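Local coordinates for protein ATP synthase subunit s, mitochondrial (Bos taurus, PDB 3E4G) that regulates the mitochondrial membrane ATP synthase, being needed for its proton conduction and blocking a proton leak through an alternative exit pathway, at residues Cys72-Gly77 and Cys95-Asp100; Gln85-Ile90 and Glu110-Ser115; Lys89-Lys94 and Glu120-Gly125. The protein carries 1 engineered substitution. One frame throughout, in Å; residues are numbered along the deposited sequence.

All three contacts lie in the leucine-rich repeats, and strand 89-93 ties them together. Interaction 1 joins the loop after strand 63-69 to the loop after strand 89-93. Interaction 2 sets the chain entering strand 89-93 against helix 110-115, its centre about 18 Å from that of interaction 1, across the chain's centre. Interaction 3 pairs strands 89-93 and 118-122, centred about 11 Å from interaction 1 and 16 Å from interaction 2; it shares K89 and I90 with interaction 2 and touches interaction 1 through L92 and C124. Along the chain, interaction 1's segments alternate with those of interactions 2 and 3. Successive repeats are thus joined beyond both ends of strand 89-93 and along it.

Interaction 1 (Cys72-Gly77 and Cys95-Asp100); sequences CIMSIG and CHYIED
C95 opens the second segment with its SG facing I73, 4.4 Å from CG1, a loose sulfur-to-methylene contact on the buried side of the two loops. C95 also begins a type I beta turn that ends at I98, and this turn presents Y97 to the other loop. The backbone N of Y97 donates to a water at 3.0 Å from N to water O, and the same water donates to the carbonyl O of I73 at 2.8 Å. The Y97 side chain lies against C72 and M74. Its CE2 is 4.0 Å from C72 CB, while M74 comes in obliquely: SD is 4.9 Å from the ring centroid and 47° off the normal, a Met-aromatic contact. M74 is bent at chi3 (-42°), which brings CE back to 3.6 Å from Y97 O. Next, the end of the I98 side chain comes nearer to I73. In one of two modelled conformers of I98 the two side chains lie side by side, pointing the same way, with I98 CD1 4.1 Å from I73 CG1, both in touch with L92 of the neighbouring strand. Helix 2-11 packs against C72, I73 and M74 as well, and Y97 OH makes a weak hydrogen bond to N7 there. No direct hydrogen bond crosses between the loops, so their adhesion rests on sulfur, aromatic and aliphatic packing, with one shared water as the polar link between consecutive repeats.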
loop_
_atom_site.group_PDB
_atom_site.type_symbol
_atom_site.label_atom_id
_atom_site.label_comp_id
_atom_site.label_asym_id
_atom_site.label_seq_id
_atom_site.Cartn_x
_atom_site.Cartn_y
_atom_site.Cartn_z
ATOM N N CYS A 72 5.227 -1.724 -10.079
ATOM C CA CYS A 72 6.672 -1.550 -9.745
ATOM C C CYS A 72 6.900 -0.697 -8.551
ATOM O O CYS A 72 8.064 -0.280 -8.317
ATOM C CB CYS A 72 7.443 -1.014 -11.005
ATOM S SG CYS A 72 6.992 0.665 -11.454
ATOM N N ILE A 73 5.899 -0.463 -7.704
ATOM C CA ILE A 73 6.127 0.309 -6.486
ATOM C C ILE A 73 7.128 -0.416 -5.594
ATOM O O ILE A 73 7.192 -1.639 -5.477
ATOM C CB ILE A 73 4.819 0.607 -5.748
ATOM C CG1 ILE A 73 4.072 -0.682 -5.334
ATOM C CG2 ILE A 73 3.957 1.560 -6.557
ATOM C CD1 ILE A 73 2.736 -0.337 -4.591
ATOM N N MET A 74 7.918 0.428 -4.886
ATOM C CA MET A 74 8.929 -0.117 -3.926
ATOM C C MET A 74 9.378 0.940 -3.006
ATOM O O MET A 74 9.489 2.092 -3.396
ATOM C CB MET A 74 9.956 -0.840 -4.545
ATOM C CG MET A 74 10.661 -0.022 -5.276
ATOM S SD MET A 74 12.042 -0.962 -6.133
ATOM C CE MET A 74 12.652 -2.038 -4.891
ATOM N N SER A 75 9.814 0.543 -1.837
ATOM C CA SER A 75 10.596 1.285 -0.894
ATOM C C SER A 75 10.231 2.729 -0.766
ATOM O O SER A 75 9.153 3.089 -0.201
ATOM C CB SER A 75 12.127 0.999 -1.132
ATOM O OG SER A 75 12.551 1.593 -2.367
ATOM N N ILE A 76 11.134 3.603 -1.144
ATOM C CA ILE A 76 10.924 5.011 -0.873
ATOM C C ILE A 76 9.756 5.556 -1.732
ATOM O O ILE A 76 9.278 6.662 -1.436
ATOM C CB ILE A 76 12.195 5.857 -0.814
ATOM C CG1 ILE A 76 12.759 5.747 -2.186
ATOM C CG2 ILE A 76 13.061 5.481 0.390
ATOM C CD1 ILE A 76 12.048 5.365 -3.496
ATOM N N GLY A 77 9.205 4.831 -2.735
ATOM C CA GLY A 77 7.957 5.289 -3.350
ATOM C C GLY A 77 6.852 5.457 -2.311
ATOM O O GLY A 77 6.000 6.330 -2.442
ATOM N N CYS A 95 3.384 -7.681 -6.659
ATOM C CA CYS A 95 4.295 -6.510 -6.579
ATOM C C CYS A 95 5.667 -7.088 -6.313
ATOM O O CYS A 95 6.052 -7.379 -5.180
ATOM C CB CYS A 95 3.876 -5.520 -5.530
ATOM S SG CYS A 95 2.338 -4.670 -5.902
ATOM N N HIS A 96 6.413 -7.363 -7.390
ATOM C CA HIS A 96 7.639 -8.163 -7.284
ATOM C C HIS A 96 8.764 -7.449 -6.602
ATOM O O HIS A 96 9.740 -8.106 -6.196
ATOM C CB HIS A 96 7.977 -8.730 -8.627
ATOM C CG HIS A 96 6.863 -9.603 -9.205
ATOM N ND1 HIS A 96 6.257 -10.616 -8.517
ATOM C CD2 HIS A 96 6.184 -9.453 -10.367
ATOM C CE1 HIS A 96 5.303 -11.121 -9.283
ATOM N NE2 HIS A 96 5.259 -10.451 -10.422
ATOM N N TYR A 97 8.699 -6.134 -6.449
ATOM C CA TYR A 97 9.774 -5.365 -5.835
ATOM C C TYR A 97 9.519 -5.079 -4.388
ATOM O O TYR A 97 10.456 -4.586 -3.721
ATOM C CB TYR A 97 10.008 -4.086 -6.591
ATOM C CG TYR A 97 10.358 -4.273 -8.023
ATOM C CD1 TYR A 97 11.628 -4.390 -8.388
ATOM C CD2 TYR A 97 9.423 -4.124 -9.006
ATOM C CE1 TYR A 97 11.963 -4.577 -9.747
ATOM C CE2 TYR A 97 9.682 -4.289 -10.337
ATOM C CZ TYR A 97 10.931 -4.536 -10.694
ATOM O OH TYR A 97 11.317 -4.671 -12.023
ATOM N N ILE A 98 8.315 -5.287 -3.871
ATOM C CA ILE A 98 7.955 -5.052 -2.439
ATOM C C ILE A 98 8.837 -5.944 -1.583
ATOM O O ILE A 98 9.076 -7.126 -1.955
ATOM C CB ILE A 98 6.395 -5.254 -2.214
ATOM C CG1 ILE A 98 5.639 -4.186 -2.960
ATOM C CG2 ILE A 98 6.010 -5.401 -0.699
ATOM C CD1 ILE A 98 4.231 -3.811 -2.644
ATOM N N GLU A 99 9.228 -5.467 -0.440
ATOM C CA GLU A 99 9.955 -6.256 0.555
ATOM C C GLU A 99 9.418 -5.886 1.971
ATOM O O GLU A 99 8.616 -4.955 2.145
ATOM C CB GLU A 99 11.470 -5.951 0.470
ATOM C CG GLU A 99 12.117 -6.163 -0.822
ATOM C CD GLU A 99 13.557 -5.853 -0.842
ATOM O OE1 GLU A 99 14.123 -5.555 0.219
ATOM O OE2 GLU A 99 14.188 -5.868 -1.936
ATOM N N ASP A 100 9.968 -6.568 2.948
ATOM C CA ASP A 100 9.629 -6.279 4.343
ATOM C C ASP A 100 9.825 -4.798 4.679
ATOM O O ASP A 100 9.030 -4.231 5.431
ATOM C CB ASP A 100 10.455 -7.141 5.279
ATOM C CG ASP A 100 10.107 -8.598 5.222
ATOM O OD1 ASP A 100 8.979 -8.953 4.795
ATOM O OD2 ASP A 100 10.955 -9.428 5.714
HETATM O O HOH W 1 6.624 -4.051 -6.737
#

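Interaction 2 (Gln85-Ile90 and Glu110-Ser115); sequences QYVEKI and ENLQKS
S115 makes the direct hydrogen bond of this contact: its OG donates to V87 O at 2.7 Å. The hydroxyl approaches with a C=O...OG angle of 135° and sits 27° out of the carbonyl plane, so it comes in from well off the carbonyl direction. With chi1 at 59°, OG is tucked between its own backbone N and carbonyl carbon, and in that position it turns to the loop leading into strand 89-93.

Water carries the rest of the polar link. One molecule donates to S115 OG and accepts from V87 N at 2.9 Å, so the hydroxyl is engaged both as donor and as acceptor, and both backbone polar atoms of V87 are drawn into the same small network. Another donates to Q85 O and to N111 O, 2.7 Å from each, bridging the loop to the helix backbone. A third donates to S115 O and reaches E88 OE2 only weakly; the stronger tie of that carboxylate is from OE1 to Q64. The N111 side chain binds outside the two segments, its ND2 donating to the carbonyl oxygens of M81 and L84 and so fastening the helix to the chain just before Q85.

Apolar contact is slight but buried. L112 CD2 meets V87 CB at 4.0 Å, and V87 also touches I63 and I66 of strand 63-69. Separately, E88 CG makes a plain van der Waals contact with S115 O at 3.7 Å.

Here a short helix of one leucine-rich repeat packs beside the LRR 2 loop that leads into strand 89-93, as in the stacked strand-and-helix coils of this fold.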
loop_
_atom_site.group_PDB
_atom_site.type_symbol
_atom_site.label_atom_id
_atom_site.label_comp_id
_atom_site.label_asym_id
_atom_site.label_seq_id
_atom_site.Cartn_x
_atom_site.Cartn_y
_atom_site.Cartn_z
ATOM N N GLN A 85 -4.607 11.102 4.350
ATOM C CA GLN A 85 -5.333 11.017 5.621
ATOM C C GLN A 85 -6.434 9.998 5.657
ATOM O O GLN A 85 -6.934 9.687 6.765
ATOM C CB GLN A 85 -5.939 12.413 5.969
ATOM C CG GLN A 85 -4.899 13.556 5.921
ATOM C CD GLN A 85 -3.797 13.342 6.882
ATOM O OE1 GLN A 85 -4.028 13.027 8.066
ATOM N NE2 GLN A 85 -2.563 13.441 6.393
ATOM N N TYR A 86 -6.868 9.469 4.518
ATOM C CA TYR A 86 -8.138 8.740 4.468
ATOM C C TYR A 86 -8.023 7.379 3.803
ATOM O O TYR A 86 -9.040 6.791 3.378
ATOM C CB TYR A 86 -9.226 9.584 3.779
ATOM C CG TYR A 86 -9.287 10.993 4.277
ATOM C CD1 TYR A 86 -9.889 11.314 5.519
ATOM C CD2 TYR A 86 -8.752 12.002 3.521
ATOM C CE1 TYR A 86 -9.947 12.621 5.955
ATOM C CE2 TYR A 86 -8.859 13.358 3.938
ATOM C CZ TYR A 86 -9.500 13.629 5.141
ATOM O OH TYR A 86 -9.622 14.944 5.583
ATOM N N VAL A 87 -6.809 6.818 3.694
ATOM C CA VAL A 87 -6.646 5.494 3.030
ATOM C C VAL A 87 -7.129 4.387 3.944
ATOM O O VAL A 87 -6.618 4.204 5.052
ATOM C CB VAL A 87 -5.173 5.294 2.623
ATOM C CG1 VAL A 87 -5.038 3.899 1.969
ATOM C CG2 VAL A 87 -4.676 6.397 1.723
ATOM N N GLU A 88 -8.096 3.630 3.457
ATOM C CA GLU A 88 -8.706 2.579 4.238
ATOM C C GLU A 88 -8.401 1.164 3.760
ATOM O O GLU A 88 -8.481 0.231 4.563
ATOM C CB GLU A 88 -10.253 2.766 4.267
ATOM C CG GLU A 88 -10.590 4.035 4.971
ATOM C CD GLU A 88 -12.026 4.374 5.020
ATOM O OE1 GLU A 88 -12.852 3.786 4.314
ATOM O OE2 GLU A 88 -12.365 5.421 5.662
ATOM N N LYS A 89 -8.118 0.995 2.465
ATOM C CA LYS A 89 -7.927 -0.311 1.838
ATOM C C LYS A 89 -6.673 -0.269 0.987
ATOM O O LYS A 89 -6.520 0.628 0.147
ATOM C CB LYS A 89 -9.108 -0.663 0.929
ATOM C CG LYS A 89 -10.444 -0.836 1.631
ATOM C CD LYS A 89 -11.589 -1.015 0.621
ATOM C CE LYS A 89 -12.826 -1.534 1.212
ATOM N NZ LYS A 89 -13.998 -1.526 0.301
ATOM N N ILE A 90 -5.787 -1.273 1.174
ATOM C CA ILE A 90 -4.632 -1.445 0.301
ATOM C C ILE A 90 -4.533 -2.895 -0.096
ATOM O O ILE A 90 -4.534 -3.796 0.742
ATOM C CB ILE A 90 -3.308 -1.020 0.992
ATOM C CG1 ILE A 90 -3.346 0.461 1.372
ATOM C CG2 ILE A 90 -2.102 -1.331 0.068
ATOM C CD1 ILE A 90 -2.115 0.909 2.167
ATOM N N GLU A 110 1.874 7.250 10.896
ATOM C CA GLU A 110 0.754 7.388 11.837
ATOM C C GLU A 110 -0.548 7.669 11.124
ATOM O O GLU A 110 -1.613 7.276 11.602
ATOM C CB GLU A 110 1.030 8.481 12.900
ATOM C CG GLU A 110 2.209 8.072 13.803
ATOM C CD GLU A 110 2.245 8.919 15.064
ATOM O OE1 GLU A 110 2.231 10.167 14.966
ATOM O OE2 GLU A 110 2.314 8.316 16.132
ATOM N N ASN A 111 -0.479 8.413 10.021
ATOM C CA ASN A 111 -1.661 8.707 9.228
ATOM C C ASN A 111 -2.324 7.422 8.745
ATOM O O ASN A 111 -3.571 7.325 8.701
ATOM C CB ASN A 111 -1.342 9.666 8.099
ATOM C CG ASN A 111 -0.188 9.191 7.231
ATOM O OD1 ASN A 111 0.964 9.017 7.770
ATOM N ND2 ASN A 111 -0.390 8.994 5.962
ATOM N N LEU A 112 -1.537 6.434 8.314
ATOM C CA LEU A 112 -2.095 5.132 7.888
ATOM C C LEU A 112 -2.537 4.327 9.070
ATOM O O LEU A 112 -3.549 3.601 9.015
ATOM C CB LEU A 112 -1.073 4.326 7.086
ATOM C CG LEU A 112 -0.656 4.962 5.733
ATOM C CD1 LEU A 112 0.288 4.006 5.016
ATOM C CD2 LEU A 112 -1.877 5.194 4.850
ATOM N N GLN A 113 -1.788 4.373 10.195
ATOM C CA GLN A 113 -2.246 3.637 11.399
ATOM C C GLN A 113 -3.669 4.078 11.777
ATOM O O GLN A 113 -4.495 3.279 12.194
ATOM C CB GLN A 113 -1.331 3.920 12.589
ATOM C CG GLN A 113 0.102 3.444 12.363
ATOM C CD GLN A 113 1.029 3.903 13.514
ATOM O OE1 GLN A 113 0.572 4.611 14.432
ATOM N NE2 GLN A 113 2.278 3.507 13.416
ATOM N N LYS A 114 -3.937 5.391 11.648
ATOM C CA LYS A 114 -5.259 5.920 12.031
ATOM C C LYS A 114 -6.358 5.495 11.121
ATOM O O LYS A 114 -7.493 5.292 11.581
ATOM C CB LYS A 114 -5.190 7.470 12.093
ATOM C CG LYS A 114 -4.307 7.974 13.208
ATOM C CD LYS A 114 -3.815 9.386 12.922
ATOM C CE LYS A 114 -2.872 9.906 14.003
ATOM N NZ LYS A 114 -2.353 11.203 13.664
ATOM N N SER A 115 -6.098 5.368 9.820
ATOM C CA SER A 115 -7.187 5.179 8.838
ATOM C C SER A 115 -7.333 3.749 8.342
ATOM O O SER A 115 -8.433 3.390 7.873
ATOM C CB SER A 115 -6.949 6.070 7.639
ATOM O OG SER A 115 -5.720 5.789 7.011
HETATM O O HOH W 2 -5.396 9.359 9.005
HETATM O O HOH W 3 -4.482 7.462 5.277
HETATM O O HOH W 4 -10.716 4.753 8.662
#

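Interaction 3 (Lys89-Lys94 and Glu120-Gly125); sequences KIRLCK and EIISCG
R91, L92 and C93 pair in parallel register with E120, I121 and I122, the two short strand axes running 4.7 Å apart at closest and nearly parallel. Four backbone hydrogen bonds join them: E120 N to I90 O, L92 N to E120 O, I122 N to L92 O and K94 N to I122 O. The straightest is L92 N to E120 O, at 2.8 Å with an N-H...O angle of 171°.

On the face carrying R91, E120 and I122, the arginine chain is extended from CG to NE with CG anti to the backbone N (chi1 -178°), and its aliphatic part slants across the glutamate, whose OE1 lies beside R91 CD. This is one of two modelled conformers of R91, so its contacts are tentative. E120 OE1 lies at the guanidinium edge, near its plane, yet the salt bridge is long, 3.6 Å from R91 NE to OE1, and the guanidinium and carboxylate planes are 52° apart. A water completes the link, accepting from R91 NE at 2.6 Å and donating to E120 OE2 at 3.0 Å. R91 NH1 has a separate salt bridge to D67, so the guanidinium is held between carboxylates from the two strands that flank 89-93. I122 CD1 also approaches R91 NE, at 3.6 Å, at a slant to the guanidinium and near NH2 as well, and C93 SG packs 4.0 Å from I122 CB. A leucine in place of E120 would probably leave R91 NE and its water without their carboxylate mate, and the arginine more dependent on D67.

Beyond the strands, C124 SG packs against the L92 carbonyl, while S123 OG bonds to D148. Charge on this face is therefore likely to be balanced across three adjacent strands, one of which, 63-69, carries the magnesium-binding T69.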
loop_
_atom_site.group_PDB
_atom_site.type_symbol
_atom_site.label_atom_id
_atom_site.label_comp_id
_atom_site.label_asym_id
_atom_site.label_seq_id
_atom_site.Cartn_x
_atom_site.Cartn_y
_atom_site.Cartn_z
ATOM N N LYS A 89 -8.118 0.995 2.465
ATOM C CA LYS A 89 -7.927 -0.311 1.838
ATOM C C LYS A 89 -6.673 -0.269 0.987
ATOM O O LYS A 89 -6.520 0.628 0.147
ATOM C CB LYS A 89 -9.108 -0.663 0.929
ATOM C CG LYS A 89 -10.444 -0.836 1.631
ATOM C CD LYS A 89 -11.589 -1.015 0.621
ATOM C CE LYS A 89 -12.826 -1.534 1.212
ATOM N NZ LYS A 89 -13.998 -1.526 0.301
ATOM N N ILE A 90 -5.787 -1.273 1.174
ATOM C CA ILE A 90 -4.632 -1.445 0.301
ATOM C C ILE A 90 -4.533 -2.895 -0.096
ATOM O O ILE A 90 -4.534 -3.796 0.742
ATOM C CB ILE A 90 -3.308 -1.020 0.992
ATOM C CG1 ILE A 90 -3.346 0.461 1.372
ATOM C CG2 ILE A 90 -2.102 -1.331 0.068
ATOM C CD1 ILE A 90 -2.115 0.909 2.167
ATOM N N ARG A 91 -4.409 -3.137 -1.403
ATOM C CA ARG A 91 -4.118 -4.465 -1.951
ATOM C C ARG A 91 -2.774 -4.366 -2.679
ATOM O O ARG A 91 -2.590 -3.479 -3.530
ATOM C CB ARG A 91 -5.225 -4.885 -2.921
ATOM C CG ARG A 91 -5.041 -6.213 -3.491
ATOM C CD ARG A 91 -6.402 -6.554 -4.202
ATOM N NE ARG A 91 -6.438 -7.895 -4.551
ATOM C CZ ARG A 91 -6.015 -8.249 -5.845
ATOM N NH1 ARG A 91 -5.608 -7.304 -6.646
ATOM N NH2 ARG A 91 -6.178 -9.483 -6.248
ATOM N N LEU A 92 -1.888 -5.270 -2.334
ATOM C CA LEU A 92 -0.557 -5.429 -2.983
ATOM C C LEU A 92 -0.579 -6.857 -3.568
ATOM O O LEU A 92 -0.610 -7.829 -2.789
ATOM C CB LEU A 92 0.577 -5.286 -1.951
ATOM C CG LEU A 92 0.574 -3.987 -1.168
ATOM C CD1 LEU A 92 1.663 -3.994 -0.087
ATOM C CD2 LEU A 92 0.650 -2.756 -2.038
ATOM N N CYS A 93 -0.592 -6.976 -4.876
ATOM C CA CYS A 93 -0.713 -8.280 -5.538
ATOM C C CYS A 93 0.307 -8.337 -6.652
ATOM O O CYS A 93 0.329 -7.477 -7.537
ATOM C CB CYS A 93 -2.153 -8.434 -6.083
ATOM S SG CYS A 93 -2.417 -9.961 -6.979
ATOM N N LYS A 94 1.173 -9.358 -6.622
ATOM C CA LYS A 94 2.171 -9.525 -7.698
ATOM C C LYS A 94 2.970 -8.209 -7.837
ATOM O O LYS A 94 3.233 -7.700 -8.928
ATOM C CB LYS A 94 1.512 -9.915 -9.024
ATOM C CG LYS A 94 0.881 -11.277 -8.974
ATOM C CD LYS A 94 0.148 -11.713 -10.281
ATOM C CE LYS A 94 -1.172 -11.034 -10.456
ATOM N NZ LYS A 94 -2.057 -11.775 -11.494
ATOM N N GLU A 120 -4.509 -6.446 1.901
ATOM C CA GLU A 120 -4.408 -7.736 1.187
ATOM C C GLU A 120 -2.982 -7.785 0.590
ATOM O O GLU A 120 -2.583 -6.807 -0.058
ATOM C CB GLU A 120 -5.419 -7.811 0.065
ATOM C CG GLU A 120 -6.888 -7.588 0.574
ATOM C CD GLU A 120 -7.806 -7.604 -0.610
ATOM O OE1 GLU A 120 -7.800 -6.694 -1.437
ATOM O OE2 GLU A 120 -8.447 -8.663 -0.857
ATOM N N ILE A 121 -2.294 -8.883 0.810
ATOM C CA ILE A 121 -0.918 -9.058 0.275
ATOM C C ILE A 121 -0.880 -10.429 -0.358
ATOM O O ILE A 121 -1.037 -11.444 0.347
ATOM C CB ILE A 121 0.144 -8.890 1.381
ATOM C CG1 ILE A 121 -0.030 -7.564 2.121
ATOM C CG2 ILE A 121 1.538 -8.965 0.734
ATOM C CD1 ILE A 121 0.896 -7.417 3.319
ATOM N N ILE A 122 -0.707 -10.446 -1.668
ATOM C CA ILE A 122 -0.919 -11.666 -2.487
ATOM C C ILE A 122 0.249 -11.786 -3.433
ATOM O O ILE A 122 0.514 -10.888 -4.238
ATOM C CB ILE A 122 -2.226 -11.537 -3.297
ATOM C CG1 ILE A 122 -3.436 -11.284 -2.356
ATOM C CG2 ILE A 122 -2.424 -12.819 -4.144
ATOM C CD1 ILE A 122 -4.574 -10.620 -3.028
ATOM N N SER A 123 0.920 -12.950 -3.415
ATOM C CA SER A 123 1.924 -13.239 -4.470
ATOM C C SER A 123 2.976 -12.142 -4.567
ATOM O O SER A 123 3.391 -11.752 -5.656
ATOM C CB SER A 123 1.247 -13.483 -5.810
ATOM O OG SER A 123 0.329 -14.571 -5.764
ATOM N N CYS A 124 3.445 -11.666 -3.409
ATOM C CA CYS A 124 4.603 -10.737 -3.326
ATOM C C CYS A 124 5.729 -11.553 -2.748
ATOM O O CYS A 124 5.803 -11.765 -1.520
ATOM C CB CYS A 124 4.255 -9.531 -2.467
ATOM S SG CYS A 124 2.958 -8.493 -3.179
ATOM N N GLY A 125 6.566 -12.114 -3.610
ATOM C CA GLY A 125 7.453 -13.213 -3.216
ATOM C C GLY A 125 8.477 -12.877 -2.210
ATOM O O GLY A 125 8.984 -13.790 -1.558
HETATM O O HOH W 5 -7.982 -9.743 -3.608
#